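Local coordinates for protein NAD-dependent benzaldehyde dehydrogenase (Legionella pneumophila, PDB 3RHE) that is of uncertain activity, called an NAD-dependent benzaldehyde dehydrogenase but built as a member of the glyoxalase/bleomycin resistance/dioxygenase superfamily, at residues P7-E21 and L48-A62. Residues are numbered along the deposited sequence; the frame is centred on the assembly and turned at random.
Sequences PNLVLFYVKNPAKSE and LRLGLWAQEEIEPKA
Val10 N donates to Arg49 O and Val10 O accepts from Gly51 N at 2.7 Å, the opening rungs of a parallel strand pair in which 8-14 and 49-54 exchange five backbone hydrogen bonds, and a sixth follows from Gln55 N, just past the strand, to Val14 O. Packing is dense on the face carrying Tyr13 and Trp53. There Ile58 lays CG1 over one face of the Tyr13 ring, 3.9 Å from its centroid, and sets CD1 against one face of the Trp53 indole, so that one branched side chain touches a face of each of two aromatic rings. Ala62 CB comes obliquely to Tyr13 CD2, 3.4 Å away. The phenol oxygen of Tyr13 reaches hydrogen bonds with Glu70 and Arg117. On the other face Leu50 CD1 stands almost centrally over the Phe12 ring, 4.0 Å from its centroid, while Leu52 CD2 touches Phe12 CB and Leu52 CD1 extends to Ser20.

Looser is the solvent-exposed Lys15, which merely runs alongside Gln55, CG to NE2 at 3.7 Å. The start of 8-14 also faces solvent but is held by hydrogen bonds: Arg49 bends at chi3 (-59°) and turns its guanidinium edge to two carbonyls. NE binds Asn8 O at 3.0 Å, and NH2 makes a weak bond to Pro7 O and a hydrogen bond to Gln74 OE1.

This parallel pairing, with helix 17-28 in the connection, fits the βαβββ module of the vicinal oxygen chelate fold. Strand 69-74 runs antiparallel along the other edge of 8-14, strand 39-43 flanks 49-54, and Tyr24 of helix 17-28 packs against Phe12, Leu50 and Leu52.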
loop_
_atom_site.group_PDB
_atom_site.type_symbol
_atom_site.label_atom_id
_atom_site.label_comp_id
_atom_site.label_asym_id
_atom_site.label_seq_id
_atom_site.Cartn_x
_atom_site.Cartn_y
_atom_site.Cartn_z
ATOM N N PRO A 7 2.296 -5.404 10.170
ATOM C CA PRO A 7 2.188 -4.032 9.645
ATOM C C PRO A 7 2.563 -4.006 8.171
ATOM O O PRO A 7 2.167 -3.114 7.423
ATOM C CB PRO A 7 3.263 -3.263 10.414
ATOM C CG PRO A 7 3.818 -4.209 11.440
ATOM C CD PRO A 7 3.476 -5.584 11.030
ATOM N N ASN A 8 3.354 -4.986 7.763
ATOM C CA ASN A 8 3.844 -4.995 6.403
ATOM C C ASN A 8 2.770 -5.415 5.412
ATOM O O ASN A 8 1.936 -6.293 5.680
ATOM C CB ASN A 8 5.131 -5.812 6.294
ATOM C CG ASN A 8 6.349 -5.018 6.763
ATOM O OD1 ASN A 8 6.491 -3.846 6.432
ATOM N ND2 ASN A 8 7.205 -5.644 7.545
ATOM N N LEU A 9 2.767 -4.743 4.274
ATOM C CA LEU A 9 1.759 -5.001 3.271
ATOM C C LEU A 9 2.343 -4.774 1.885
ATOM O O LEU A 9 2.847 -3.698 1.577
ATOM C CB LEU A 9 0.546 -4.103 3.514
ATOM C CG LEU A 9 -0.545 -3.990 2.444
ATOM C CD1 LEU A 9 -1.243 -5.335 2.186
ATOM C CD2 LEU A 9 -1.555 -2.922 2.880
ATOM N N VAL A 10 2.278 -5.804 1.056
ATOM C CA VAL A 10 2.705 -5.700 -0.332
ATOM C C VAL A 10 1.501 -5.235 -1.142
ATOM O O VAL A 10 0.435 -5.829 -1.064
ATOM C CB VAL A 10 3.225 -7.055 -0.843
ATOM C CG1 VAL A 10 3.623 -6.975 -2.325
ATOM C CG2 VAL A 10 4.402 -7.504 0.014
ATOM N N LEU A 11 1.668 -4.154 -1.893
ATOM C CA LEU A 11 0.583 -3.572 -2.661
ATOM C C LEU A 11 0.854 -3.741 -4.149
ATOM O O LEU A 11 1.843 -3.244 -4.659
ATOM C CB LEU A 11 0.444 -2.076 -2.340
ATOM C CG LEU A 11 -0.649 -1.471 -1.458
ATOM C CD1 LEU A 11 -1.461 -2.482 -0.676
ATOM C CD2 LEU A 11 -0.057 -0.364 -0.559
ATOM N N PHE A 12 -0.033 -4.444 -4.839
ATOM C CA PHE A 12 0.053 -4.582 -6.283
ATOM C C PHE A 12 -0.952 -3.632 -6.938
ATOM O O PHE A 12 -2.145 -3.664 -6.620
ATOM C CB PHE A 12 -0.267 -6.031 -6.693
ATOM C CG PHE A 12 0.916 -6.971 -6.612
ATOM C CD1 PHE A 12 2.133 -6.549 -6.086
ATOM C CD2 PHE A 12 0.802 -8.279 -7.039
ATOM C CE1 PHE A 12 3.227 -7.428 -6.004
ATOM C CE2 PHE A 12 1.884 -9.159 -6.964
ATOM C CZ PHE A 12 3.094 -8.727 -6.445
ATOM N N TYR A 13 -0.473 -2.792 -7.850
ATOM C CA TYR A 13 -1.372 -2.023 -8.696
ATOM C C TYR A 13 -2.005 -2.984 -9.711
ATOM O O TYR A 13 -1.290 -3.711 -10.392
ATOM C CB TYR A 13 -0.616 -0.914 -9.433
ATOM C CG TYR A 13 0.105 0.086 -8.535
ATOM C CD1 TYR A 13 -0.182 0.181 -7.176
ATOM C CD2 TYR A 13 1.057 0.962 -9.066
ATOM C CE1 TYR A 13 0.484 1.111 -6.355
ATOM C CE2 TYR A 13 1.722 1.896 -8.260
ATOM C CZ TYR A 13 1.426 1.971 -6.912
ATOM O OH TYR A 13 2.084 2.905 -6.124
ATOM N N VAL A 14 -3.337 -2.995 -9.796
ATOM C CA VAL A 14 -4.041 -3.855 -10.748
ATOM C C VAL A 14 -5.060 -3.095 -11.619
ATOM O O VAL A 14 -5.706 -2.134 -11.167
ATOM C CB VAL A 14 -4.765 -5.031 -10.045
ATOM C CG1 VAL A 14 -3.779 -5.895 -9.267
ATOM C CG2 VAL A 14 -5.903 -4.531 -9.138
ATOM N N LYS A 15 -5.207 -3.529 -12.868
ATOM C CA LYS A 15 -6.204 -2.913 -13.758
ATOM C C LYS A 15 -7.636 -3.154 -13.269
ATOM O O LYS A 15 -8.487 -2.258 -13.309
ATOM C CB LYS A 15 -6.064 -3.441 -15.188
ATOM C CG LYS A 15 -4.928 -2.829 -15.992
ATOM C CD LYS A 15 -5.046 -3.215 -17.464
ATOM C CE LYS A 15 -4.624 -2.071 -18.382
ATOM N NZ LYS A 15 -4.711 -2.445 -19.834
ATOM N N ASN A 16 -7.898 -4.370 -12.803
ATOM C CA ASN A 16 -9.246 -4.757 -12.366
ATOM C C ASN A 16 -9.205 -5.606 -11.106
ATOM O O ASN A 16 -8.972 -6.809 -11.183
ATOM C CB ASN A 16 -9.964 -5.515 -13.484
ATOM C CG ASN A 16 -11.424 -5.839 -13.142
ATOM O OD1 ASN A 16 -11.747 -6.222 -12.018
ATOM N ND2 ASN A 16 -12.301 -5.695 -14.125
ATOM N N PRO A 17 -9.431 -4.977 -9.940
ATOM C CA PRO A 17 -9.382 -5.659 -8.644
ATOM C C PRO A 17 -10.324 -6.867 -8.566
ATOM O O PRO A 17 -9.993 -7.851 -7.897
ATOM C CB PRO A 17 -9.798 -4.566 -7.664
ATOM C CG PRO A 17 -9.371 -3.292 -8.336
ATOM C CD PRO A 17 -9.636 -3.524 -9.794
ATOM N N ALA A 18 -11.466 -6.805 -9.246
ATOM C CA ALA A 18 -12.390 -7.935 -9.262
ATOM C C ALA A 18 -11.748 -9.153 -9.908
ATOM O O ALA A 18 -11.760 -10.242 -9.338
ATOM C CB ALA A 18 -13.703 -7.568 -9.989
ATOM N N LYS A 19 -11.194 -8.966 -11.103
ATOM C CA LYS A 19 -10.547 -10.057 -11.819
ATOM C C LYS A 19 -9.238 -10.515 -11.165
ATOM O O LYS A 19 -8.898 -11.700 -11.203
ATOM C CB LYS A 19 -10.295 -9.678 -13.278
ATOM C CG LYS A 19 -11.563 -9.351 -14.049
ATOM C CD LYS A 19 -11.345 -9.514 -15.545
ATOM C CE LYS A 19 -12.581 -9.112 -16.339
ATOM N NZ LYS A 19 -12.464 -9.529 -17.768
ATOM N N SER A 20 -8.498 -9.580 -10.584
ATOM C CA SER A 20 -7.259 -9.913 -9.897
ATOM C C SER A 20 -7.540 -10.756 -8.664
ATOM O O SER A 20 -6.805 -11.698 -8.357
ATOM C CB SER A 20 -6.497 -8.640 -9.509
ATOM O OG SER A 20 -5.925 -8.032 -10.649
ATOM N N GLU A 21 -8.605 -10.403 -7.958
ATOM C CA GLU A 21 -9.006 -11.103 -6.747
ATOM C C GLU A 21 -9.346 -12.561 -7.045
ATOM O O GLU A 21 -9.054 -13.448 -6.247
ATOM C CB GLU A 21 -10.211 -10.395 -6.118
ATOM C CG GLU A 21 -10.680 -10.971 -4.800
ATOM C CD GLU A 21 -11.661 -12.129 -4.961
ATOM O OE1 GLU A 21 -11.702 -13.004 -4.069
ATOM O OE2 GLU A 21 -12.395 -12.170 -5.973
ATOM N N LEU A 48 2.254 -13.012 5.543
ATOM C CA LEU A 48 2.405 -11.976 4.522
ATOM C C LEU A 48 1.047 -11.426 4.082
ATOM O O LEU A 48 0.086 -12.179 3.884
ATOM C CB LEU A 48 3.207 -12.482 3.315
ATOM C CG LEU A 48 3.514 -11.403 2.263
ATOM C CD1 LEU A 48 4.952 -11.496 1.753
ATOM C CD2 LEU A 48 2.501 -11.437 1.106
ATOM N N ARG A 49 0.967 -10.110 3.946
ATOM C CA ARG A 49 -0.265 -9.463 3.517
ATOM C C ARG A 49 -0.117 -8.901 2.103
ATOM O O ARG A 49 0.831 -8.169 1.814
ATOM C CB ARG A 49 -0.652 -8.344 4.490
ATOM C CG ARG A 49 -0.958 -8.822 5.904
ATOM C CD ARG A 49 -1.670 -7.728 6.718
ATOM N NE ARG A 49 -0.878 -6.504 6.808
ATOM C CZ ARG A 49 -1.367 -5.312 7.148
ATOM N NH1 ARG A 49 -2.656 -5.174 7.417
ATOM N NH2 ARG A 49 -0.568 -4.251 7.206
ATOM N N LEU A 50 -1.059 -9.241 1.237
ATOM C CA LEU A 50 -1.026 -8.801 -0.155
ATOM C C LEU A 50 -2.295 -8.038 -0.522
ATOM O O LEU A 50 -3.417 -8.576 -0.434
ATOM C CB LEU A 50 -0.842 -9.994 -1.098
ATOM C CG LEU A 50 -0.986 -9.709 -2.596
ATOM C CD1 LEU A 50 0.196 -8.901 -3.115
ATOM C CD2 LEU A 50 -1.119 -11.022 -3.377
ATOM N N GLY A 51 -2.111 -6.776 -0.911
ATOM C CA GLY A 51 -3.202 -5.944 -1.379
ATOM C C GLY A 51 -3.220 -5.740 -2.889
ATOM O O GLY A 51 -2.182 -5.530 -3.538
ATOM N N LEU A 52 -4.420 -5.802 -3.452
ATOM C CA LEU A 52 -4.637 -5.545 -4.867
ATOM C C LEU A 52 -5.446 -4.248 -4.993
ATOM O O LEU A 52 -6.604 -4.195 -4.585
ATOM C CB LEU A 52 -5.391 -6.710 -5.502
ATOM C CG LEU A 52 -4.817 -8.107 -5.216
ATOM C CD1 LEU A 52 -5.795 -9.202 -5.681
ATOM C CD2 LEU A 52 -3.427 -8.291 -5.859
ATOM N N TRP A 53 -4.832 -3.226 -5.579
ATOM C CA TRP A 53 -5.360 -1.870 -5.556
ATOM C C TRP A 53 -5.551 -1.312 -6.975
ATOM O O TRP A 53 -4.614 -1.297 -7.789
ATOM C CB TRP A 53 -4.390 -1.006 -4.733
ATOM C CG TRP A 53 -4.913 0.299 -4.214
ATOM C CD1 TRP A 53 -6.220 0.717 -4.149
ATOM C CD2 TRP A 53 -4.125 1.354 -3.642
ATOM N NE1 TRP A 53 -6.284 1.987 -3.592
ATOM C CE2 TRP A 53 -5.013 2.393 -3.271
ATOM C CE3 TRP A 53 -2.750 1.526 -3.423
ATOM C CZ2 TRP A 53 -4.568 3.583 -2.690
ATOM C CZ3 TRP A 53 -2.310 2.719 -2.847
ATOM C CH2 TRP A 53 -3.221 3.729 -2.491
ATOM N N ALA A 54 -6.776 -0.878 -7.276
ATOM C CA ALA A 54 -7.099 -0.352 -8.600
ATOM C C ALA A 54 -6.129 0.747 -9.029
ATOM O O ALA A 54 -5.978 1.762 -8.350
ATOM C CB ALA A 54 -8.551 0.147 -8.666
ATOM N N GLN A 55 -5.495 0.527 -10.175
ATOM C CA GLN A 55 -4.449 1.404 -10.688
ATOM C C GLN A 55 -4.920 2.855 -10.784
ATOM O O GLN A 55 -4.152 3.791 -10.550
ATOM C CB GLN A 55 -3.998 0.903 -12.059
ATOM C CG GLN A 55 -2.643 1.404 -12.516
ATOM C CD GLN A 55 -2.162 0.694 -13.780
ATOM O OE1 GLN A 55 -1.073 0.976 -14.288
ATOM N NE2 GLN A 55 -2.979 -0.231 -14.293
ATOM N N GLU A 56 -6.194 3.032 -11.109
ATOM C CA GLU A 56 -6.760 4.358 -11.304
ATOM C C GLU A 56 -6.896 5.124 -9.990
ATOM O O GLU A 56 -7.035 6.344 -9.987
ATOM C CB GLU A 56 -8.118 4.249 -12.009
ATOM C CG GLU A 56 -9.000 3.096 -11.513
ATOM C CD GLU A 56 -8.780 1.784 -12.272
ATOM O OE1 GLU A 56 -9.572 1.495 -13.196
ATOM O OE2 GLU A 56 -7.835 1.032 -11.948
ATOM N N GLU A 57 -6.851 4.403 -8.877
ATOM C CA GLU A 57 -6.985 5.016 -7.556
ATOM C C GLU A 57 -5.669 5.484 -6.935
ATOM O O GLU A 57 -5.671 6.159 -5.904
ATOM C CB GLU A 57 -7.660 4.037 -6.599
ATOM C CG GLU A 57 -9.042 3.618 -7.054
ATOM C CD GLU A 57 -10.044 4.742 -6.920
ATOM O OE1 GLU A 57 -10.131 5.307 -5.810
ATOM O OE2 GLU A 57 -10.730 5.066 -7.917
ATOM N N ILE A 58 -4.540 5.122 -7.532
ATOM C CA ILE A 58 -3.270 5.393 -6.861
ATOM C C ILE A 58 -2.876 6.868 -6.902
ATOM O O ILE A 58 -3.022 7.532 -7.922
ATOM C CB ILE A 58 -2.104 4.607 -7.475
ATOM C CG1 ILE A 58 -2.502 3.153 -7.730
ATOM C CG2 ILE A 58 -0.885 4.710 -6.581
ATOM C CD1 ILE A 58 -3.000 2.436 -6.516
ATOM N N GLU A 59 -2.374 7.361 -5.776
ATOM C CA GLU A 59 -1.641 8.611 -5.726
ATOM C C GLU A 59 -0.360 8.298 -4.981
ATOM O O GLU A 59 -0.414 7.649 -3.945
ATOM C CB GLU A 59 -2.434 9.679 -4.965
ATOM C CG GLU A 59 -3.711 10.095 -5.667
ATOM C CD GLU A 59 -3.429 10.719 -7.015
ATOM O OE1 GLU A 59 -2.348 11.335 -7.170
ATOM O OE2 GLU A 59 -4.282 10.600 -7.917
ATOM N N PRO A 60 0.791 8.743 -5.508
ATOM C CA PRO A 60 0.928 9.521 -6.743
ATOM C C PRO A 60 0.614 8.654 -7.954
ATOM O O PRO A 60 0.733 7.432 -7.865
ATOM C CB PRO A 60 2.420 9.907 -6.762
ATOM C CG PRO A 60 2.959 9.524 -5.416
ATOM C CD PRO A 60 2.105 8.398 -4.940
ATOM N N LYS A 61 0.213 9.277 -9.060
ATOM C CA LYS A 61 -0.221 8.541 -10.241
ATOM C C LYS A 61 0.737 7.410 -10.589
ATOM O O LYS A 61 1.953 7.588 -10.583
ATOM C CB LYS A 61 -0.380 9.482 -11.436
ATOM C CG LYS A 61 -1.409 10.575 -11.221
ATOM C CD LYS A 61 -2.760 9.988 -10.876
ATOM C CE LYS A 61 -3.866 11.032 -10.989
ATOM N NZ LYS A 61 -5.185 10.449 -10.599
ATOM N N ALA A 62 0.172 6.246 -10.890
ATOM C CA ALA A 62 0.958 5.044 -11.149
ATOM C C ALA A 62 1.399 4.943 -12.604
ATOM O O ALA A 62 0.574 5.015 -13.511
ATOM C CB ALA A 62 0.163 3.810 -10.753
#